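Side-chain contacts in trichothecene 15-O-acetyltransferase TRI3 (Fusarium sporotrichioides, PDB 3FOT), which acetylates the 15-hydroxyl of trichothecene intermediates, with coenzyme A chemistry of the BAHD superfamily, on the pathway to mycotoxins such as T-2 toxin: residues E88-A93 with G223-N228; D100-I105 with E417-H422; S246-K251 with G410-N415; C279-L284 with S464-V469; H308-A313 with P434-D439. All coordinates share one frame; numbering follows the deposited sequence.

Contact 1 (E88-A93 with G223-N228)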
# COMPACT_ATOMS: atom_id res chain seq x y z
N GLU A 88 14.93 -2.69 -14.75
CA GLU A 88 15.01 -1.47 -13.95
C GLU A 88 14.85 -1.73 -12.45
O GLU A 88 15.57 -1.13 -11.62
CB GLU A 88 13.90 -0.51 -14.37
CG GLU A 88 14.04 0.04 -15.79
CD GLU A 88 13.12 1.24 -16.02
OE1 GLU A 88 12.39 1.65 -15.09
OE2 GLU A 88 13.17 1.82 -17.13
N HIS A 89 13.90 -2.59 -12.10
CA HIS A 89 13.46 -2.81 -10.71
C HIS A 89 13.15 -4.28 -10.46
O HIS A 89 12.00 -4.71 -10.52
CB HIS A 89 12.30 -1.88 -10.36
CG HIS A 89 12.65 -0.44 -10.56
ND1 HIS A 89 13.65 0.18 -9.84
CD2 HIS A 89 12.19 0.49 -11.44
CE1 HIS A 89 13.78 1.43 -10.24
NE2 HIS A 89 12.91 1.64 -11.21
N PRO A 90 14.20 -5.07 -10.21
CA PRO A 90 14.01 -6.53 -10.09
C PRO A 90 13.23 -7.03 -8.88
O PRO A 90 13.04 -8.25 -8.76
CB PRO A 90 15.45 -7.10 -10.09
CG PRO A 90 16.38 -5.90 -10.20
CD PRO A 90 15.60 -4.63 -10.12
N GLU A 91 12.75 -6.14 -8.02
CA GLU A 91 11.86 -6.53 -6.96
C GLU A 91 10.66 -7.31 -7.50
O GLU A 91 10.12 -8.16 -6.81
CB GLU A 91 11.34 -5.29 -6.23
CG GLU A 91 12.35 -4.71 -5.25
CD GLU A 91 13.42 -3.85 -5.87
OE1 GLU A 91 13.36 -3.51 -7.09
OE2 GLU A 91 14.32 -3.48 -5.11
N CYS A 92 10.25 -7.01 -8.73
CA CYS A 92 9.09 -7.66 -9.37
C CYS A 92 9.27 -9.17 -9.63
O CYS A 92 8.29 -9.87 -9.96
CB CYS A 92 8.73 -6.94 -10.67
SG CYS A 92 10.00 -7.11 -11.95
N ALA A 93 10.51 -9.69 -9.47
CA ALA A 93 10.72 -11.14 -9.56
C ALA A 93 11.46 -11.77 -8.38
O ALA A 93 11.95 -12.92 -8.49
CB ALA A 93 11.44 -11.49 -10.87
N GLY A 223 21.57 -10.44 -15.60
CA GLY A 223 22.73 -10.37 -14.72
C GLY A 223 23.04 -8.93 -14.38
O GLY A 223 23.30 -8.60 -13.21
N GLN A 224 22.97 -8.06 -15.38
CA GLN A 224 23.24 -6.65 -15.17
C GLN A 224 22.21 -5.88 -14.34
O GLN A 224 22.47 -4.75 -13.95
CB GLN A 224 23.46 -5.91 -16.50
CG GLN A 224 24.55 -6.52 -17.34
CD GLN A 224 24.85 -5.68 -18.55
OE1 GLN A 224 24.11 -4.73 -18.86
NE2 GLN A 224 25.92 -6.02 -19.26
N GLU A 225 21.07 -6.51 -14.06
CA GLU A 225 20.02 -5.87 -13.26
C GLU A 225 20.18 -6.11 -11.75
O GLU A 225 19.50 -5.49 -10.96
CB GLU A 225 18.63 -6.37 -13.69
CG GLU A 225 18.22 -7.71 -13.10
CD GLU A 225 18.87 -8.93 -13.79
OE1 GLU A 225 19.79 -8.75 -14.62
OE2 GLU A 225 18.44 -10.07 -13.52
N ILE A 226 21.07 -7.01 -11.36
CA ILE A 226 21.27 -7.29 -9.92
C ILE A 226 21.61 -6.01 -9.17
O ILE A 226 21.07 -5.75 -8.09
CB ILE A 226 22.31 -8.42 -9.71
CG1 ILE A 226 21.71 -9.75 -10.20
CG2 ILE A 226 22.74 -8.54 -8.24
CD1 ILE A 226 22.70 -10.84 -10.35
N LYS A 227 22.47 -5.17 -9.76
CA LYS A 227 22.84 -3.91 -9.13
C LYS A 227 21.67 -2.91 -9.04
O LYS A 227 21.80 -1.86 -8.39
CB LYS A 227 24.01 -3.27 -9.87
CG LYS A 227 23.70 -2.91 -11.33
CD LYS A 227 24.95 -2.32 -12.02
CE LYS A 227 24.67 -2.04 -13.49
NZ LYS A 227 24.69 -3.31 -14.29
N ASN A 228 20.56 -3.23 -9.71
CA ASN A 228 19.37 -2.35 -9.71
C ASN A 228 18.37 -2.67 -8.61
O ASN A 228 17.43 -1.90 -8.38
CB ASN A 228 18.67 -2.38 -11.08
CG ASN A 228 19.49 -1.71 -12.17
OD1 ASN A 228 20.35 -0.88 -11.89
ND2 ASN A 228 19.17 -2.03 -13.42
O HOH W 1 14.80 -1.38 -7.75

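Contact 2 (D100-I105 with E417-H422)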
# COMPACT_ATOMS: atom_id res chain seq x y z
N ASP A 100 13.37 -21.58 10.10
CA ASP A 100 12.60 -21.66 11.33
C ASP A 100 12.44 -20.31 12.03
O ASP A 100 11.63 -20.18 12.96
CB ASP A 100 13.18 -22.74 12.24
CG ASP A 100 13.09 -24.13 11.61
OD1 ASP A 100 12.01 -24.51 11.09
OD2 ASP A 100 14.10 -24.84 11.61
N GLU A 101 13.17 -19.31 11.56
CA GLU A 101 13.09 -17.97 12.13
C GLU A 101 11.82 -17.27 11.67
O GLU A 101 11.19 -17.67 10.69
CB GLU A 101 14.31 -17.14 11.76
CG GLU A 101 15.65 -17.78 12.12
CD GLU A 101 16.82 -16.82 11.96
OE1 GLU A 101 16.58 -15.58 11.87
OE2 GLU A 101 17.98 -17.30 11.93
N VAL A 102 11.43 -16.24 12.42
CA VAL A 102 10.29 -15.42 12.05
C VAL A 102 10.47 -14.64 10.72
O VAL A 102 9.58 -14.68 9.85
CB VAL A 102 9.92 -14.46 13.22
CG1 VAL A 102 9.06 -13.30 12.74
CG2 VAL A 102 9.21 -15.25 14.34
N PRO A 103 11.59 -13.89 10.56
CA PRO A 103 11.78 -13.15 9.31
C PRO A 103 11.99 -14.01 8.07
O PRO A 103 12.78 -14.97 8.05
CB PRO A 103 12.97 -12.21 9.61
CG PRO A 103 13.66 -12.83 10.80
CD PRO A 103 12.67 -13.60 11.55
N ALA A 104 11.19 -13.69 7.05
CA ALA A 104 11.28 -14.29 5.73
C ALA A 104 12.64 -14.04 5.08
O ALA A 104 13.36 -13.11 5.45
CB ALA A 104 10.21 -13.70 4.83
N ILE A 105 12.96 -14.86 4.08
CA ILE A 105 14.18 -14.65 3.31
C ILE A 105 13.78 -14.23 1.90
O ILE A 105 12.92 -14.84 1.29
CB ILE A 105 15.03 -15.94 3.25
CG1 ILE A 105 15.42 -16.39 4.67
CG2 ILE A 105 16.27 -15.74 2.35
CD1 ILE A 105 15.88 -17.88 4.71
N GLU A 417 7.32 -6.35 16.40
CA GLU A 417 5.91 -6.54 16.09
C GLU A 417 5.65 -7.87 15.35
O GLU A 417 4.67 -8.60 15.65
CB GLU A 417 5.44 -5.35 15.26
CG GLU A 417 3.97 -5.30 15.03
CD GLU A 417 3.52 -3.92 14.57
OE1 GLU A 417 4.30 -2.94 14.67
OE2 GLU A 417 2.36 -3.83 14.12
N ALA A 418 6.53 -8.21 14.41
CA ALA A 418 6.43 -9.48 13.68
C ALA A 418 6.52 -10.68 14.62
O ALA A 418 5.71 -11.63 14.54
CB ALA A 418 7.53 -9.55 12.62
N SER A 419 7.46 -10.61 15.56
CA SER A 419 7.63 -11.65 16.57
C SER A 419 6.42 -11.74 17.49
O SER A 419 5.96 -12.86 17.81
CB SER A 419 8.88 -11.35 17.38
OG SER A 419 10.00 -11.84 16.68
N TYR A 420 5.88 -10.58 17.88
CA TYR A 420 4.65 -10.52 18.70
C TYR A 420 3.48 -11.18 17.97
O TYR A 420 2.73 -12.00 18.54
CB TYR A 420 4.30 -9.07 19.07
CG TYR A 420 3.17 -8.96 20.07
CD1 TYR A 420 3.43 -8.84 21.43
CD2 TYR A 420 1.84 -8.97 19.65
CE1 TYR A 420 2.39 -8.75 22.36
CE2 TYR A 420 0.79 -8.88 20.56
CZ TYR A 420 1.08 -8.76 21.92
OH TYR A 420 0.04 -8.67 22.80
N LEU A 421 3.32 -10.85 16.69
CA LEU A 421 2.20 -11.40 15.92
C LEU A 421 2.32 -12.88 15.62
O LEU A 421 1.31 -13.57 15.48
CB LEU A 421 2.02 -10.63 14.61
CG LEU A 421 1.52 -9.20 14.84
CD1 LEU A 421 1.74 -8.42 13.54
CD2 LEU A 421 0.06 -9.17 15.28
N HIS A 422 3.55 -13.37 15.53
CA HIS A 422 3.79 -14.79 15.39
C HIS A 422 3.37 -15.49 16.69
O HIS A 422 2.71 -16.55 16.65
CB HIS A 422 5.27 -15.09 15.08
CG HIS A 422 5.56 -16.56 15.00
ND1 HIS A 422 4.91 -17.40 14.12
CD2 HIS A 422 6.39 -17.34 15.72
CE1 HIS A 422 5.34 -18.64 14.29
NE2 HIS A 422 6.25 -18.63 15.25

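Contact 3 (S246-K251 with G410-N415)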
# COMPACT_ATOMS: atom_id res chain seq x y z
N SER A 246 20.77 5.46 24.49
CA SER A 246 19.59 5.24 25.36
C SER A 246 18.34 6.02 24.93
O SER A 246 17.22 5.54 25.16
CB SER A 246 19.93 5.54 26.82
OG SER A 246 20.28 6.90 26.93
N GLU A 247 18.49 7.20 24.33
CA GLU A 247 17.33 7.93 23.82
C GLU A 247 16.60 7.08 22.77
O GLU A 247 15.36 6.98 22.78
CB GLU A 247 17.75 9.26 23.19
N PHE A 248 17.37 6.46 21.89
CA PHE A 248 16.83 5.56 20.88
C PHE A 248 16.12 4.37 21.54
O PHE A 248 14.97 4.06 21.21
CB PHE A 248 17.96 5.11 19.93
CG PHE A 248 17.53 4.09 18.90
CD1 PHE A 248 16.66 4.45 17.86
CD2 PHE A 248 18.02 2.79 18.95
CE1 PHE A 248 16.29 3.51 16.90
CE2 PHE A 248 17.64 1.82 17.98
CZ PHE A 248 16.77 2.20 16.96
N ASP A 249 16.77 3.71 22.50
CA ASP A 249 16.14 2.59 23.20
C ASP A 249 14.82 3.01 23.85
O ASP A 249 13.82 2.27 23.76
CB ASP A 249 17.06 2.03 24.28
CG ASP A 249 18.31 1.38 23.72
OD1 ASP A 249 18.32 0.97 22.53
OD2 ASP A 249 19.31 1.30 24.48
N ASP A 250 14.82 4.16 24.52
CA ASP A 250 13.62 4.61 25.23
C ASP A 250 12.46 4.88 24.25
O ASP A 250 11.32 4.55 24.52
CB ASP A 250 13.90 5.90 26.01
CG ASP A 250 14.84 5.69 27.20
OD1 ASP A 250 15.06 4.55 27.64
OD2 ASP A 250 15.37 6.72 27.69
N LYS A 251 12.78 5.50 23.12
CA LYS A 251 11.77 5.84 22.12
C LYS A 251 11.22 4.54 21.50
O LYS A 251 10.01 4.42 21.27
CB LYS A 251 12.41 6.71 21.05
CG LYS A 251 11.67 7.96 20.56
CD LYS A 251 10.31 8.26 21.13
CE LYS A 251 9.63 9.32 20.26
NZ LYS A 251 8.81 10.31 21.04
N GLY A 410 11.77 2.26 13.30
CA GLY A 410 10.75 1.47 12.58
C GLY A 410 11.22 0.05 12.36
O GLY A 410 10.51 -0.91 12.64
N LEU A 411 12.44 -0.10 11.86
CA LEU A 411 12.98 -1.42 11.55
C LEU A 411 13.03 -2.27 12.82
O LEU A 411 12.63 -3.42 12.83
CB LEU A 411 14.37 -1.30 10.92
CG LEU A 411 14.43 -0.54 9.59
CD1 LEU A 411 15.89 -0.44 9.14
CD2 LEU A 411 13.56 -1.19 8.51
N ARG A 412 13.50 -1.66 13.90
CA ARG A 412 13.65 -2.38 15.16
C ARG A 412 12.32 -2.75 15.80
O ARG A 412 12.12 -3.89 16.25
CB ARG A 412 14.50 -1.51 16.13
CG ARG A 412 14.95 -2.26 17.33
CD ARG A 412 15.88 -1.38 18.15
NE ARG A 412 16.31 -2.05 19.37
CZ ARG A 412 16.69 -1.41 20.48
NH1 ARG A 412 16.68 -0.09 20.52
NH2 ARG A 412 17.07 -2.10 21.54
N VAL A 413 11.39 -1.80 15.86
CA VAL A 413 10.11 -2.07 16.48
C VAL A 413 9.22 -2.96 15.62
O VAL A 413 8.43 -3.74 16.17
CB VAL A 413 9.33 -0.80 16.91
CG1 VAL A 413 10.20 0.05 17.88
CG2 VAL A 413 8.86 0.03 15.72
N HIS A 414 9.35 -2.85 14.30
CA HIS A 414 8.57 -3.76 13.45
C HIS A 414 9.13 -5.19 13.49
O HIS A 414 8.38 -6.17 13.37
CB HIS A 414 8.47 -3.24 12.01
CG HIS A 414 7.58 -2.06 11.84
ND1 HIS A 414 7.76 -1.13 10.83
CD2 HIS A 414 6.49 -1.65 12.53
CE1 HIS A 414 6.81 -0.21 10.91
NE2 HIS A 414 6.03 -0.50 11.93
N ASN A 415 10.44 -5.34 13.67
CA ASN A 415 10.97 -6.68 13.97
C ASN A 415 10.26 -7.27 15.22
O ASN A 415 9.83 -8.43 15.24
CB ASN A 415 12.47 -6.65 14.22
CG ASN A 415 13.29 -6.57 12.95
OD1 ASN A 415 12.81 -6.82 11.84
ND2 ASN A 415 14.57 -6.23 13.11

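Contact 4 (C279-L284 with S464-V469)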
# COMPACT_ATOMS: atom_id res chain seq x y z
N CYS A 279 -13.94 -4.80 1.13
CA CYS A 279 -13.65 -3.38 0.98
C CYS A 279 -14.93 -2.55 0.82
O CYS A 279 -15.83 -2.99 0.13
CB CYS A 279 -12.74 -3.20 -0.23
SG CYS A 279 -12.00 -1.58 -0.40
N VAL A 280 -14.99 -1.36 1.41
CA VAL A 280 -16.07 -0.41 1.15
C VAL A 280 -15.37 0.87 0.72
O VAL A 280 -14.46 1.33 1.40
CB VAL A 280 -16.97 -0.16 2.38
CG1 VAL A 280 -18.02 0.89 2.03
CG2 VAL A 280 -17.65 -1.44 2.81
N ILE A 281 -15.79 1.44 -0.41
CA ILE A 281 -15.12 2.60 -1.00
C ILE A 281 -16.07 3.80 -1.10
O ILE A 281 -17.23 3.65 -1.49
CB ILE A 281 -14.60 2.27 -2.43
CG1 ILE A 281 -13.50 1.20 -2.39
CG2 ILE A 281 -14.13 3.53 -3.12
CD1 ILE A 281 -13.09 0.65 -3.74
N HIS A 282 -15.59 4.98 -0.74
CA HIS A 282 -16.35 6.21 -0.98
C HIS A 282 -15.44 7.16 -1.72
O HIS A 282 -14.44 7.60 -1.18
CB HIS A 282 -16.83 6.87 0.31
CG HIS A 282 -17.72 8.04 0.07
ND1 HIS A 282 -17.24 9.28 -0.29
CD2 HIS A 282 -19.07 8.14 0.06
CE1 HIS A 282 -18.25 10.10 -0.49
NE2 HIS A 282 -19.38 9.44 -0.27
N LYS A 283 -15.79 7.44 -2.97
CA LYS A 283 -15.07 8.40 -3.77
C LYS A 283 -15.71 9.77 -3.59
O LYS A 283 -16.88 9.96 -3.95
CB LYS A 283 -15.12 7.98 -5.24
CG LYS A 283 -14.28 6.78 -5.57
N LEU A 284 -14.96 10.70 -3.01
CA LEU A 284 -15.42 12.08 -2.90
C LEU A 284 -15.26 12.71 -4.28
O LEU A 284 -14.30 12.40 -4.99
CB LEU A 284 -14.56 12.85 -1.90
CG LEU A 284 -14.66 12.51 -0.42
CD1 LEU A 284 -13.56 13.25 0.35
CD2 LEU A 284 -16.03 12.90 0.11
N SER A 464 -9.37 5.70 -12.95
CA SER A 464 -9.54 5.51 -11.51
C SER A 464 -8.50 4.54 -11.00
O SER A 464 -8.05 3.63 -11.71
CB SER A 464 -10.96 5.00 -11.18
OG SER A 464 -11.14 3.70 -11.69
N ILE A 465 -8.10 4.76 -9.75
CA ILE A 465 -7.11 3.93 -9.09
C ILE A 465 -7.66 3.59 -7.71
O ILE A 465 -8.02 4.49 -6.95
CB ILE A 465 -5.73 4.62 -8.97
CG1 ILE A 465 -5.19 5.05 -10.35
CG2 ILE A 465 -4.72 3.72 -8.21
CD1 ILE A 465 -3.87 5.85 -10.31
N ASP A 466 -7.76 2.30 -7.43
CA ASP A 466 -8.12 1.87 -6.07
C ASP A 466 -7.05 0.95 -5.51
O ASP A 466 -6.69 -0.03 -6.13
CB ASP A 466 -9.49 1.19 -6.07
CG ASP A 466 -10.58 2.15 -6.42
OD1 ASP A 466 -10.81 3.07 -5.59
OD2 ASP A 466 -11.19 1.99 -7.51
N PHE A 467 -6.56 1.26 -4.32
CA PHE A 467 -5.45 0.55 -3.73
C PHE A 467 -5.99 -0.21 -2.52
O PHE A 467 -6.53 0.39 -1.58
CB PHE A 467 -4.35 1.53 -3.33
CG PHE A 467 -3.18 0.90 -2.66
CD1 PHE A 467 -2.11 0.43 -3.40
CD2 PHE A 467 -3.14 0.78 -1.28
CE1 PHE A 467 -1.03 -0.15 -2.78
CE2 PHE A 467 -2.04 0.19 -0.67
CZ PHE A 467 -1.00 -0.27 -1.41
N VAL A 468 -5.91 -1.53 -2.59
CA VAL A 468 -6.39 -2.38 -1.50
C VAL A 468 -5.26 -3.25 -0.93
O VAL A 468 -4.37 -3.71 -1.65
CB VAL A 468 -7.65 -3.22 -1.92
CG1 VAL A 468 -8.75 -2.32 -2.50
CG2 VAL A 468 -7.29 -4.28 -2.91
N VAL A 469 -5.28 -3.43 0.39
CA VAL A 469 -4.36 -4.36 1.07
C VAL A 469 -5.25 -5.32 1.82
O VAL A 469 -6.14 -4.85 2.56
CB VAL A 469 -3.44 -3.65 2.06
CG1 VAL A 469 -2.52 -4.66 2.72
CG2 VAL A 469 -2.63 -2.58 1.34

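Contact 5 (H308-A313 with P434-D439)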
# COMPACT_ATOMS: atom_id res chain seq x y z
N HIS A 308 -4.57 14.59 7.96
CA HIS A 308 -4.84 14.95 9.36
C HIS A 308 -6.34 15.01 9.59
O HIS A 308 -6.85 14.46 10.56
CB HIS A 308 -4.24 16.31 9.72
CG HIS A 308 -2.75 16.35 9.65
ND1 HIS A 308 -2.06 17.38 9.05
CD2 HIS A 308 -1.81 15.50 10.13
CE1 HIS A 308 -0.76 17.17 9.16
NE2 HIS A 308 -0.58 16.03 9.81
N LEU A 309 -7.04 15.69 8.69
CA LEU A 309 -8.49 15.86 8.83
C LEU A 309 -9.20 14.52 8.80
O LEU A 309 -10.15 14.29 9.55
CB LEU A 309 -9.03 16.76 7.72
CG LEU A 309 -10.55 16.98 7.90
CD1 LEU A 309 -10.82 17.82 9.17
CD2 LEU A 309 -11.19 17.61 6.68
N THR A 310 -8.75 13.63 7.91
CA THR A 310 -9.35 12.30 7.86
C THR A 310 -9.16 11.55 9.19
O THR A 310 -10.08 10.93 9.70
CB THR A 310 -8.82 11.46 6.66
OG1 THR A 310 -9.03 12.21 5.46
CG2 THR A 310 -9.55 10.15 6.55
N GLN A 311 -7.95 11.60 9.72
CA GLN A 311 -7.69 10.96 11.01
C GLN A 311 -8.58 11.55 12.12
O GLN A 311 -9.07 10.82 13.00
CB GLN A 311 -6.20 11.04 11.35
CG GLN A 311 -5.84 10.50 12.74
CD GLN A 311 -5.98 8.99 12.86
OE1 GLN A 311 -4.98 8.26 12.75
NE2 GLN A 311 -7.21 8.52 13.10
N ALA A 312 -8.77 12.87 12.09
CA ALA A 312 -9.67 13.56 13.01
C ALA A 312 -11.12 13.03 12.88
O ALA A 312 -11.79 12.73 13.89
CB ALA A 312 -9.62 15.06 12.75
N ALA A 313 -11.59 12.91 11.64
CA ALA A 313 -12.96 12.49 11.36
C ALA A 313 -13.19 11.02 11.79
O ALA A 313 -14.27 10.65 12.30
CB ALA A 313 -13.26 12.70 9.87
N PRO A 434 -10.14 1.51 14.84
CA PRO A 434 -9.75 1.68 13.45
C PRO A 434 -8.33 2.23 13.30
O PRO A 434 -7.83 2.98 14.16
CB PRO A 434 -10.80 2.67 12.92
CG PRO A 434 -11.99 2.43 13.84
CD PRO A 434 -11.37 2.25 15.16
N LEU A 435 -7.69 1.85 12.20
CA LEU A 435 -6.37 2.35 11.88
C LEU A 435 -6.45 3.18 10.60
O LEU A 435 -7.15 2.81 9.66
CB LEU A 435 -5.39 1.18 11.67
CG LEU A 435 -3.94 1.59 11.30
CD1 LEU A 435 -3.22 2.23 12.49
CD2 LEU A 435 -3.18 0.38 10.80
N PHE A 436 -5.74 4.31 10.58
CA PHE A 436 -5.67 5.14 9.37
C PHE A 436 -4.34 4.96 8.63
O PHE A 436 -3.27 5.01 9.24
CB PHE A 436 -5.86 6.61 9.74
CG PHE A 436 -5.73 7.54 8.56
CD1 PHE A 436 -6.66 7.49 7.52
CD2 PHE A 436 -4.68 8.45 8.49
CE1 PHE A 436 -6.54 8.35 6.40
CE2 PHE A 436 -4.56 9.31 7.38
CZ PHE A 436 -5.51 9.25 6.34
N ILE A 437 -4.44 4.78 7.31
CA ILE A 437 -3.28 4.70 6.44
C ILE A 437 -3.47 5.73 5.33
O ILE A 437 -4.47 5.68 4.60
CB ILE A 437 -3.09 3.29 5.82
CG1 ILE A 437 -3.09 2.21 6.89
CG2 ILE A 437 -1.80 3.28 5.03
CD1 ILE A 437 -4.42 1.42 6.99
N SER A 438 -2.54 6.67 5.22
CA SER A 438 -2.58 7.62 4.12
C SER A 438 -1.71 7.12 2.95
O SER A 438 -0.50 6.88 3.10
CB SER A 438 -2.11 9.00 4.58
OG SER A 438 -2.19 9.92 3.51
N ASP A 439 -2.34 6.96 1.78
CA ASP A 439 -1.64 6.56 0.55
C ASP A 439 -1.20 7.77 -0.30
O ASP A 439 -0.38 7.62 -1.22
CB ASP A 439 -2.53 5.65 -0.29
CG ASP A 439 -2.72 4.26 0.33
OD1 ASP A 439 -1.74 3.71 0.88
OD2 ASP A 439 -3.84 3.71 0.22
O HOH W 2 -7.40 5.58 13.39
O HOH W 3 -4.61 5.62 12.93

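Contact 1 (E88-A93 with G223-N228)
Pro-90 wedges its ring between Glu-225 and Asn-228. Its CG lies 3.2 Å from the backbone O of Glu-225 and also touches CG of that residue. The next ring atom, CD, packs against the carbonyl group of Asn-228, 3.7 Å from C. Asn-228 CB touches both Pro-90 CD and the O of Glu-88, the latter 3.4 Å away. Its ND2 bonds to O of Phe-87, the residue before Glu-88. This is loop against loop. Residues 88-93 leave helix 71-88 in a short 3-10 turn, and 223-228 belong to the long connection between helices 191-205 and 246-264. That connection is consistent with the crossover that joins the two halves of BAHD enzymes. Glu-225 is bent at chi2 (-78°), which folds its carboxylate back onto its own loop. OE1 takes Gly-223 N at 2.6 Å on its syn lone pair, while OE2 is held by Tyr-108 and Ser-110. One water ties the loops together. It donates to Asn-228 O (2.8 Å) and to Glu-91 OE1 (2.7 Å), and it is hydrogen-bonded to His-89 ND1, in the ring plane.

Contact 2 (D100-I105 with E417-H422)
Within these segments Val-102 alone makes the contact from the loop side, touching Ala-418, Ser-419 and His-422, and both its methyls are used. The closest CA pair is Val-102 and Ser-419, 6.5 Å apart. CG1 points at the helix surface and sits 4.1 Å from Ala-418 CB. It also lies 4.2 Å from the backbone N of Ser-419. CG2 takes the other direction and lies against the His-422 side chain, 3.8 Å from CD2 and 4.0 Å from CB. The first torsion (chi1 161°) sets CG1 opposite the backbone N and CG2 opposite the carbonyl carbon. The two methyls thereby straddle one turn of helix, with the residue i and the residue i+4 each taking one.

The Ala-418 side is the denser one. Ala-418 is buried, and Ala-38 and Ile-39 of helix 36-41 also cover it. Leu-42 adds to the packing of Val-102.

The other side is looser and more open to solvent. Ser-419 OG comes only to 4.2 Å from Val-102 CG2. His-422 is exposed and meets Val-102 CG2 obliquely, through CD2, CG and CB, while its ND1 is engaged by Glu-44. The interaction across the contact is therefore almost wholly apolar.

The arrangement is a loop residue seated on a helix, joining the loop between strands 95-97 and 105-109 of the small antiparallel sheet to helix 406-423. One turn earlier this helix carries His-414, which binds 15-deacetylcalonectrin, and the side chain of Ala-418 lies about 6 Å from that of His-414.

Contact 3 (S246-K251 with G410-N415)
Phe-248 and Arg-412 meet where helix 246-264 begins. The phenylalanine is the first residue of 246-251 to touch 410-415. Its CG is turned opposite the backbone N, which brings CE2 and CZ up to the arginine. CE2 lies 3.3 Å from Arg-412 NH1 and 3.7 Å from CD. The ring and guanidinium planes are 22° apart, and NH1 meets the ring obliquely. Phe-405, just before helix 406-423, meets the Phe-248 ring edge-to-face.

Asp-249 follows. Its CB points away from the other helix, but the carboxylate swings back. OD1 accepts NH1 of Arg-412 at 2.8 Å, with an N-H...O angle of 150°, in a salt bridge. The bond uses the anti side of OD1, slightly out of the carboxylate plane. A single N-H...O bond carries the bridge; the carboxylate and guanidinium planes stand 65° apart.

Arg-412 can span the gap because its chain is extended from CG to NE. Its remaining nitrogens are also used: NE donates to Pro-10 O and NH2 to Leu-9 O. The same helix carries His-414, which binds 15-deacetylcalonectrin.

The chemistry implies a buried positive charge gripped by one carboxylate and two backbone carbonyls. Asp-249 probably offsets much of that charge, and the carbonyls tie the N-terminal residues Leu-9 and Pro-10 to Arg-412.

Contact 4 (C279-L284 with S464-V469)
Asp-466 OD1 is met by two branches of Ile-281, CD1 at 3.8 Å and CG2 at 4.2 Å. These are van der Waals contacts of a carboxylate oxygen with methyl groups. The site lies where two sheets of the BAHD-type fold approach each other. Strand 277-283 is an outermost strand of the four-stranded mixed sheet. Strand 457-469 belongs to the six-stranded one, where it pairs with strand 53-61 near the start of the chain. Strands 457-469 and 449-452, late in the chain, thus extend a sheet of four earlier strands, as is usual in this superfamily.

No backbone bonds join the two segments, and the nearest CA atoms, those of Cys-279 and Val-468, are 7.7 Å apart. The strands therefore meet through side chains alone. Every second residue points across: Cys-279 and Ile-281 from one strand, Asp-466 and Val-468 from the other. Asn-490 of the neighbouring strand 486-494 touches Cys-279, Ile-281 and Val-468 and so bridges the two sheets.

Cys-279 and Val-468 are each modelled in two conformers, so their detail is doubtful. Ile-281 is clearer: its CG1 is opposite the carbonyl carbon (chi1 -66°), and the extended chain (chi2 171°) carries CD1 to within 4.0 Å of Asp-466 CG.

Contact 5 (H308-A313 with P434-D439)
Gln-311 and Phe-436 mark the closest approach of the backbones, with their CA atoms 6.4 Å apart. Residues 308-313 are regular helix. Residues 435-439 are an extended strand at the outer side of the four-stranded mixed sheet, paired with strand 477-483. In this strand Phe-436 turns its CB toward the helix, while Leu-435 and Ile-437 turn theirs away.

Phe-436 supplies about half of the buried surface. Thr-310 crosses it at about a right angle, with CG2 3.5 Å from CE1 of the ring. The Thr-310 hydroxyl is turned back into its own helix, where OG1 bonds to Ile-306 O. Gln-311 CB lies near CD2 of the ring, and OE1 comes to 3.5 Å from Phe-436 CB. The glutamine bends at chi2 (69°), and this lays its amide beside the strand, 65° from the ring plane.

Two waters complete the polar link. Gln-311 NE2 donates to one at 3.0 Å, which in turn donates to Pro-434 O at 2.7 Å. The other donates to OE1 and accepts the N-H of Phe-436. Each end of the buried amide has a water partner, which is consistent with the modelled flip.

The ring is also closed by Leu-480 of the adjacent strand and by Ser-307 and Ile-314 of the helix. This is alpha/beta layer packing, with helix 306-321 covering the sheet of the C-terminal half, as in the coenzyme A-dependent acyltransferases.

In the fold
Contacts 3 and 5 are buried, while contacts 1, 2 and 4 are only partly so. Contacts 2 and 3 share helix 406-423 and lie about 17 Å apart between centres. The first is apolar and the second is governed by charge. Contacts 4 and 5 both reach the four-stranded sheet, from its outermost strands 277-283 and 435-441. They touch where Phe-467 CD2 lies 3.4 Å from Asp-439 OD2. Contact 1 stands apart, joining two loops on the other side of the chain's centre from contacts 4 and 5. Water bridges serve contacts 1 and 5, where backbone polar groups face the interface. Contacts 2 and 4 depend on van der Waals packing.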